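Side-chain contacts in KLLA0C04147p (Kluyveromyces lactis, PDB 5H2A), which probably binds and transfers sterols as a member of the OSBP family, the chain here being the ankyrin-repeat domain of the longer Osh1 protein: residues Q158-A163 / E183-N188; H200-V203 / L209-R212; K241-K246 / I250-K255. All coordinates share one frame; numbering follows the deposited sequence.

Contact 1: residues Q158-A163 / E183-N188; sequences QEFRQA and ELLDIN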
# COMPACT_ATOMS: atom_id res chain seq x y z
N GLN A 158 14.74 6.67 1.04
CA GLN A 158 16.15 6.28 1.08
C GLN A 158 16.35 4.87 0.51
O GLN A 158 17.29 4.62 -0.26
CB GLN A 158 16.65 6.39 2.52
CG GLN A 158 18.12 6.11 2.75
CD GLN A 158 18.49 6.35 4.22
OE1 GLN A 158 18.12 5.56 5.09
NE2 GLN A 158 19.17 7.46 4.49
N GLU A 159 15.45 3.95 0.86
CA GLU A 159 15.51 2.60 0.30
C GLU A 159 15.31 2.62 -1.21
O GLU A 159 16.00 1.90 -1.95
CB GLU A 159 14.47 1.71 0.99
CG GLU A 159 14.48 0.27 0.50
CD GLU A 159 13.56 -0.65 1.29
OE1 GLU A 159 13.40 -1.83 0.90
OE2 GLU A 159 12.99 -0.20 2.31
N PHE A 160 14.36 3.44 -1.70
CA PHE A 160 14.13 3.59 -3.14
C PHE A 160 15.41 4.05 -3.84
O PHE A 160 15.84 3.47 -4.84
CB PHE A 160 12.99 4.60 -3.35
CG PHE A 160 12.25 4.49 -4.68
CD1 PHE A 160 12.00 3.28 -5.28
CD2 PHE A 160 11.71 5.64 -5.26
CE1 PHE A 160 11.27 3.21 -6.48
CE2 PHE A 160 10.98 5.58 -6.45
CZ PHE A 160 10.76 4.37 -7.05
N ARG A 161 16.05 5.10 -3.31
CA ARG A 161 17.29 5.61 -3.88
C ARG A 161 18.38 4.54 -3.88
O ARG A 161 19.14 4.41 -4.86
CB ARG A 161 17.72 6.85 -3.09
CG ARG A 161 19.00 7.55 -3.57
CD ARG A 161 18.82 8.13 -4.97
NE ARG A 161 19.44 7.28 -5.99
CZ ARG A 161 19.57 7.64 -7.25
NH1 ARG A 161 19.09 8.82 -7.64
NH2 ARG A 161 20.17 6.84 -8.12
N GLN A 162 18.46 3.74 -2.81
CA GLN A 162 19.44 2.66 -2.74
C GLN A 162 19.19 1.60 -3.82
O GLN A 162 20.13 1.07 -4.43
CB GLN A 162 19.40 2.03 -1.35
CG GLN A 162 20.57 1.09 -1.07
CD GLN A 162 21.92 1.79 -1.22
OE1 GLN A 162 22.12 2.88 -0.70
NE2 GLN A 162 22.84 1.16 -1.95
N ALA A 163 17.93 1.24 -4.04
CA ALA A 163 17.62 0.27 -5.08
C ALA A 163 18.03 0.78 -6.46
O ALA A 163 18.52 0.01 -7.28
CB ALA A 163 16.13 -0.09 -5.07
N GLU A 183 1.93 5.35 -3.27
CA GLU A 183 1.39 6.67 -2.95
C GLU A 183 2.43 7.60 -2.34
O GLU A 183 2.44 8.81 -2.62
CB GLU A 183 0.20 6.54 -1.98
CG GLU A 183 -1.05 5.97 -2.60
CD GLU A 183 -1.41 6.67 -3.89
OE1 GLU A 183 -1.43 7.93 -3.89
OE2 GLU A 183 -1.66 5.97 -4.90
N LEU A 184 3.32 7.08 -1.48
CA LEU A 184 4.21 7.95 -0.71
C LEU A 184 5.54 8.24 -1.41
O LEU A 184 6.30 9.10 -0.93
CB LEU A 184 4.47 7.31 0.66
CG LEU A 184 3.20 7.25 1.52
CD1 LEU A 184 3.50 6.68 2.90
CD2 LEU A 184 2.55 8.61 1.63
N LEU A 185 5.85 7.55 -2.49
CA LEU A 185 7.05 7.83 -3.27
C LEU A 185 6.67 8.64 -4.50
O LEU A 185 5.60 8.45 -5.08
CB LEU A 185 7.73 6.53 -3.69
CG LEU A 185 8.34 5.68 -2.58
CD1 LEU A 185 8.68 4.30 -3.13
CD2 LEU A 185 9.61 6.35 -2.03
N ASP A 186 7.55 9.55 -4.89
CA ASP A 186 7.35 10.39 -6.07
C ASP A 186 8.52 10.10 -7.00
O ASP A 186 9.60 10.67 -6.83
CB ASP A 186 7.29 11.87 -5.69
CG ASP A 186 7.02 12.78 -6.89
OD1 ASP A 186 6.95 12.28 -8.03
OD2 ASP A 186 6.89 14.00 -6.68
N ILE A 187 8.31 9.21 -7.97
CA ILE A 187 9.40 8.88 -8.88
C ILE A 187 9.80 10.07 -9.74
O ILE A 187 10.87 10.04 -10.37
CB ILE A 187 9.00 7.64 -9.72
CG1 ILE A 187 10.23 6.94 -10.32
CG2 ILE A 187 8.01 8.02 -10.82
CD1 ILE A 187 9.86 5.63 -11.01
N ASN A 188 9.00 11.13 -9.75
CA ASN A 188 9.31 12.33 -10.52
C ASN A 188 9.87 13.46 -9.67
O ASN A 188 9.96 14.60 -10.14
CB ASN A 188 8.06 12.78 -11.27
CG ASN A 188 7.64 11.76 -12.31
OD1 ASN A 188 8.39 11.47 -13.25
ND2 ASN A 188 6.47 11.16 -12.12

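Contact 2: residues H200-V203 / L209-R212; sequences HEFV and LLCR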
# COMPACT_ATOMS: atom_id res chain seq x y z
N HIS A 200 15.83 11.75 -15.87
CA HIS A 200 16.96 12.46 -16.47
C HIS A 200 18.27 11.75 -16.16
O HIS A 200 19.14 11.60 -17.03
CB HIS A 200 17.06 13.89 -15.94
CG HIS A 200 15.93 14.76 -16.38
ND1 HIS A 200 14.83 14.98 -15.58
CD2 HIS A 200 15.72 15.45 -17.52
CE1 HIS A 200 13.99 15.78 -16.22
NE2 HIS A 200 14.51 16.08 -17.39
N GLU A 201 18.44 11.37 -14.89
CA GLU A 201 19.68 10.76 -14.42
C GLU A 201 20.01 9.50 -15.22
O GLU A 201 21.14 9.32 -15.70
CB GLU A 201 19.54 10.45 -12.93
CG GLU A 201 20.66 9.58 -12.38
CD GLU A 201 20.41 9.12 -10.94
OE1 GLU A 201 19.44 9.60 -10.30
OE2 GLU A 201 21.19 8.27 -10.46
N PHE A 202 19.03 8.60 -15.38
CA PHE A 202 19.32 7.35 -16.05
C PHE A 202 19.25 7.45 -17.56
O PHE A 202 19.84 6.60 -18.24
CB PHE A 202 18.42 6.24 -15.51
CG PHE A 202 18.80 5.84 -14.11
CD1 PHE A 202 19.86 4.96 -13.90
CD2 PHE A 202 18.18 6.41 -13.01
CE1 PHE A 202 20.26 4.62 -12.61
CE2 PHE A 202 18.57 6.09 -11.71
CZ PHE A 202 19.61 5.18 -11.50
N VAL A 203 18.57 8.46 -18.11
CA VAL A 203 18.75 8.72 -19.54
C VAL A 203 20.19 9.13 -19.82
O VAL A 203 20.82 8.62 -20.76
CB VAL A 203 17.76 9.79 -20.04
CG1 VAL A 203 18.22 10.30 -21.44
CG2 VAL A 203 16.36 9.24 -20.10
N LEU A 209 17.85 -0.51 -19.16
CA LEU A 209 17.10 -1.32 -18.19
C LEU A 209 16.36 -0.45 -17.18
O LEU A 209 15.17 -0.67 -16.89
CB LEU A 209 18.07 -2.25 -17.46
CG LEU A 209 17.44 -3.16 -16.38
CD1 LEU A 209 16.60 -4.24 -17.03
CD2 LEU A 209 18.51 -3.76 -15.49
N LEU A 210 17.06 0.53 -16.60
CA LEU A 210 16.46 1.34 -15.55
C LEU A 210 15.51 2.38 -16.13
O LEU A 210 14.47 2.67 -15.53
CB LEU A 210 17.54 2.02 -14.70
CG LEU A 210 17.99 1.20 -13.48
CD1 LEU A 210 16.86 1.01 -12.48
CD2 LEU A 210 18.55 -0.17 -13.91
N CYS A 211 15.83 2.95 -17.30
CA CYS A 211 14.87 3.86 -17.93
C CYS A 211 13.55 3.16 -18.23
O CYS A 211 12.48 3.74 -18.02
CB CYS A 211 15.45 4.46 -19.21
SG CYS A 211 16.73 5.66 -18.86
N ARG A 212 13.61 1.93 -18.75
CA ARG A 212 12.37 1.20 -19.01
C ARG A 212 11.56 1.00 -17.74
O ARG A 212 10.33 1.19 -17.73
CB ARG A 212 12.68 -0.15 -19.66
CG ARG A 212 11.68 -0.55 -20.74
CD ARG A 212 11.84 -2.00 -21.18
NE ARG A 212 13.14 -2.29 -21.78
CZ ARG A 212 13.52 -1.87 -22.98
NH1 ARG A 212 12.71 -1.12 -23.71
NH2 ARG A 212 14.71 -2.20 -23.44

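Contact 3: residues K241-K246 / I250-K255; sequences KEQNDK and IDLELK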
# COMPACT_ATOMS: atom_id res chain seq x y z
N LYS A 241 19.83 9.22 -42.27
CA LYS A 241 20.55 8.13 -42.92
C LYS A 241 21.34 7.28 -41.93
O LYS A 241 21.60 6.10 -42.21
CB LYS A 241 21.49 8.69 -44.00
CG LYS A 241 22.70 9.43 -43.44
CD LYS A 241 23.82 9.60 -44.47
CE LYS A 241 23.53 10.72 -45.44
NZ LYS A 241 24.75 11.10 -46.21
N GLU A 242 21.73 7.84 -40.78
CA GLU A 242 22.55 7.15 -39.79
C GLU A 242 21.74 6.59 -38.62
O GLU A 242 22.32 5.90 -37.76
CB GLU A 242 23.63 8.11 -39.26
CG GLU A 242 24.56 8.64 -40.36
CD GLU A 242 25.66 9.58 -39.84
OE1 GLU A 242 25.60 10.01 -38.67
OE2 GLU A 242 26.58 9.90 -40.63
N GLN A 243 20.43 6.84 -38.58
CA GLN A 243 19.62 6.58 -37.39
C GLN A 243 19.71 5.13 -36.95
O GLN A 243 19.69 4.84 -35.74
CB GLN A 243 18.17 6.97 -37.66
CG GLN A 243 17.32 7.22 -36.43
CD GLN A 243 17.19 8.71 -36.10
OE1 GLN A 243 16.86 9.52 -36.97
NE2 GLN A 243 17.46 9.08 -34.85
N ASN A 244 19.80 4.20 -37.90
CA ASN A 244 19.76 2.77 -37.57
C ASN A 244 21.14 2.12 -37.49
O ASN A 244 21.23 0.90 -37.34
CB ASN A 244 18.89 2.03 -38.58
CG ASN A 244 17.46 2.48 -38.52
OD1 ASN A 244 16.83 2.44 -37.47
ND2 ASN A 244 16.94 2.94 -39.65
N ASP A 245 22.22 2.90 -37.59
CA ASP A 245 23.55 2.33 -37.43
C ASP A 245 23.74 1.79 -36.02
O ASP A 245 23.14 2.29 -35.06
CB ASP A 245 24.62 3.38 -37.74
CG ASP A 245 24.73 3.67 -39.22
OD1 ASP A 245 23.90 3.11 -39.98
OD2 ASP A 245 25.62 4.45 -39.61
N LYS A 246 24.56 0.74 -35.91
CA LYS A 246 24.74 0.07 -34.62
C LYS A 246 25.25 1.03 -33.55
O LYS A 246 24.84 0.94 -32.38
CB LYS A 246 25.70 -1.11 -34.78
CG LYS A 246 25.02 -2.36 -35.32
CD LYS A 246 25.85 -3.03 -36.40
CE LYS A 246 25.21 -4.34 -36.83
NZ LYS A 246 25.97 -5.01 -37.92
N ILE A 250 21.81 2.58 -28.92
CA ILE A 250 21.44 2.82 -27.52
C ILE A 250 20.55 4.06 -27.41
O ILE A 250 19.45 4.00 -26.87
CB ILE A 250 22.70 2.95 -26.65
CG1 ILE A 250 23.42 1.61 -26.57
CG2 ILE A 250 22.34 3.47 -25.24
CD1 ILE A 250 24.91 1.73 -26.14
N ASP A 251 21.04 5.19 -27.93
CA ASP A 251 20.24 6.42 -27.88
C ASP A 251 18.96 6.28 -28.69
O ASP A 251 17.93 6.88 -28.33
CB ASP A 251 21.07 7.61 -28.37
CG ASP A 251 21.97 8.18 -27.27
OD1 ASP A 251 22.15 7.50 -26.24
OD2 ASP A 251 22.48 9.31 -27.43
N LEU A 252 19.00 5.51 -29.77
CA LEU A 252 17.77 5.31 -30.54
C LEU A 252 16.72 4.60 -29.70
O LEU A 252 15.54 4.98 -29.70
CB LEU A 252 18.05 4.53 -31.82
CG LEU A 252 16.78 4.28 -32.64
CD1 LEU A 252 16.16 5.60 -33.02
CD2 LEU A 252 17.08 3.43 -33.88
N GLU A 253 17.12 3.57 -28.95
CA GLU A 253 16.15 2.86 -28.13
C GLU A 253 15.58 3.78 -27.05
O GLU A 253 14.37 3.77 -26.80
CB GLU A 253 16.77 1.61 -27.51
CG GLU A 253 15.78 0.87 -26.62
CD GLU A 253 16.16 -0.57 -26.35
OE1 GLU A 253 17.32 -0.95 -26.66
OE2 GLU A 253 15.30 -1.32 -25.83
N LEU A 254 16.44 4.57 -26.40
CA LEU A 254 15.96 5.53 -25.40
C LEU A 254 15.01 6.54 -26.02
O LEU A 254 13.99 6.89 -25.42
CB LEU A 254 17.15 6.25 -24.76
CG LEU A 254 18.07 5.34 -23.94
CD1 LEU A 254 19.43 6.02 -23.62
CD2 LEU A 254 17.35 4.96 -22.65
N LYS A 255 15.35 7.04 -27.21
CA LYS A 255 14.46 7.99 -27.88
C LYS A 255 13.08 7.39 -28.12
O LYS A 255 12.05 8.02 -27.84
CB LYS A 255 15.11 8.44 -29.20
CG LYS A 255 14.21 9.17 -30.18
CD LYS A 255 15.06 9.86 -31.26
CE LYS A 255 14.24 10.26 -32.48
NZ LYS A 255 14.18 9.19 -33.53

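Contact 1: residues Q158-A163 / E183-N188
Either side of Ile187, a residue that touches Phe160, an Asx turn ties the chain to itself: the backbone N of Asn188 donates to Asp186 OD1 at 2.9 Å. The bond is bent, with an angle of 142° at the hydrogen, and the donor approaches from above the carboxylate plane. It shapes the chain just after helix 179-184, where Leu185 is the first residue to leave helical geometry.

The contact with helix 139-165 centres on the Phe160 ring. Leu185 CD1 lies over the middle of one ring face, 3.9 Å from the centroid and 13° off the normal, a CH-pi contact. The other methyl of the same fork, CD2, slides toward the root of the ring and comes within 4.0 Å of Phe160 CB. Phe160 CG lies anti to the backbone N (chi1 -157°), which carries the ring across to the 183-188 chain. Farther out, Ile187 CG1 meets the ring obliquely, 4.2 Å from Phe160 CE2, its side chain crossing that of Phe160 at about a right angle. Phe164 adds an edge-to-face ring contact to Phe160, and Trp213 touches both Phe160 and Ile187.

Across the two segments the attraction is therefore dispersive, with a small electrostatic share from the CH-pi pair. The join rests on apolar packing of Leu185 and Ile187 on the Phe160 ring, and the Asx-turn bond lies within the 183-188 segment and does not link it to the helix.

Contact 2: residues H200-V203 / L209-R212
Matching first torsions, chi1 -72° in both Phe202 and Cys211, put Phe202 CG and Cys211 SG beside their own backbone N atoms, anti to the carbonyl carbon. The phenyl ring is thereby directed toward Leu210, while the sulfur reaches across to the backbone of helix 198-204.

The sulfur makes the closest approach between the two segments. It settles against the peptide group joining Phe202 to Val203, 3.3 Å from Phe202 O and 3.4 Å from Val203 N. Being so nearly equidistant from these atoms, it packs against the peptide as a whole. Aliphatic carbons flank it: Phe202 CB and Val203 CG2 each stand 3.8 Å from Cys211 SG. The small cysteine side chain is consistent with the close backbones, the CA atoms of Phe202 and Cys211 being 6.0 Å apart.

At the preceding residue, Leu210 CB meets Phe202 CD1 at 3.8 Å. The approach is oblique, and Leu210 CG comes near CE1 of the ring. Every residue that touches here is buried.

Helices 198-204 and 208-215 pack closely through a short connection, consistent with the paired helices of an ankyrin fold. His200, bonded through ND1 to Thr197 OG1, resembles, in a TVLH sequence, the Thr-His pairing of the ankyrin TPLH motif. Leu210 also packs on Phe164 of helix 139-165 and Leu172 of helix 169-176, whereas Val203 touches Leu258 of helix 249-268.

Contact 3: residues K241-K246 / I250-K255
Van der Waals packing joins Gln243 and Asn244 to Leu252, whose forked end is presented to the loop. Leu252 CG stands anti to the backbone N (chi1 179°), carrying both methyls outward from helix 249-268. One of them, CD1, rests 3.9 Å from Gln243 CG, the two side chains crossing at about a right angle. The other, CD2, faces oxygen: it lies 3.5 Å from the backbone O of Gln243 and 3.7 Å from Asn244 OD1. A single leucine thus touches an aliphatic carbon with one branch and two polar atoms with the other.

Polar proximity is looser. Lys255 runs out across Gln243 at about a right angle and bends at its last torsion (chi4 -90°), bringing NZ to 4.0 Å from Gln243 CD. The orientation of that amide is uncertain, and the approach is best read as simple nearness.

Hydrogen bonds organise the loop itself. Glu242 to Asp245 form a type I beta turn, closed by Asp245 N donating to Glu242 O at 3.0 Å. A side-chain donor, Asn248 ND2, also bonds to Glu242 O, tying the turn to the chain that leads into the helix.

The contact sets the 241-246 part of the loop against the first turns of helix 249-268. Leu254, on the same helix, packs on Cys211 and Ile208 of helix 208-215 and on Leu235 of the preceding loop. Arg206 meets Asp251 in a salt bridge.

How the contacts relate
Burial does not simply follow chain order: contact 2 is buried, contact 1 partly so, and contact 3 lies at the surface. In contacts 1 and 3 a helix meets non-helical residues, while contact 2 is helix against helix. Their chemistry differs too: aromatic and aliphatic surfaces in contact 1, a thiol against a peptide beside a ring-leucine contact in contact 2, and mixed methyl and polar atoms in contact 3. Helix 208-215 of contact 2 also packs on helix 249-268 of contact 3. Salt bridges join contact 2 to both others, Glu201 OE1 to Arg161 NH1 (2.8 Å) and Arg212 NH2 to Glu253 OE2 (2.6 Å), whereas contacts 1 and 3 do not meet.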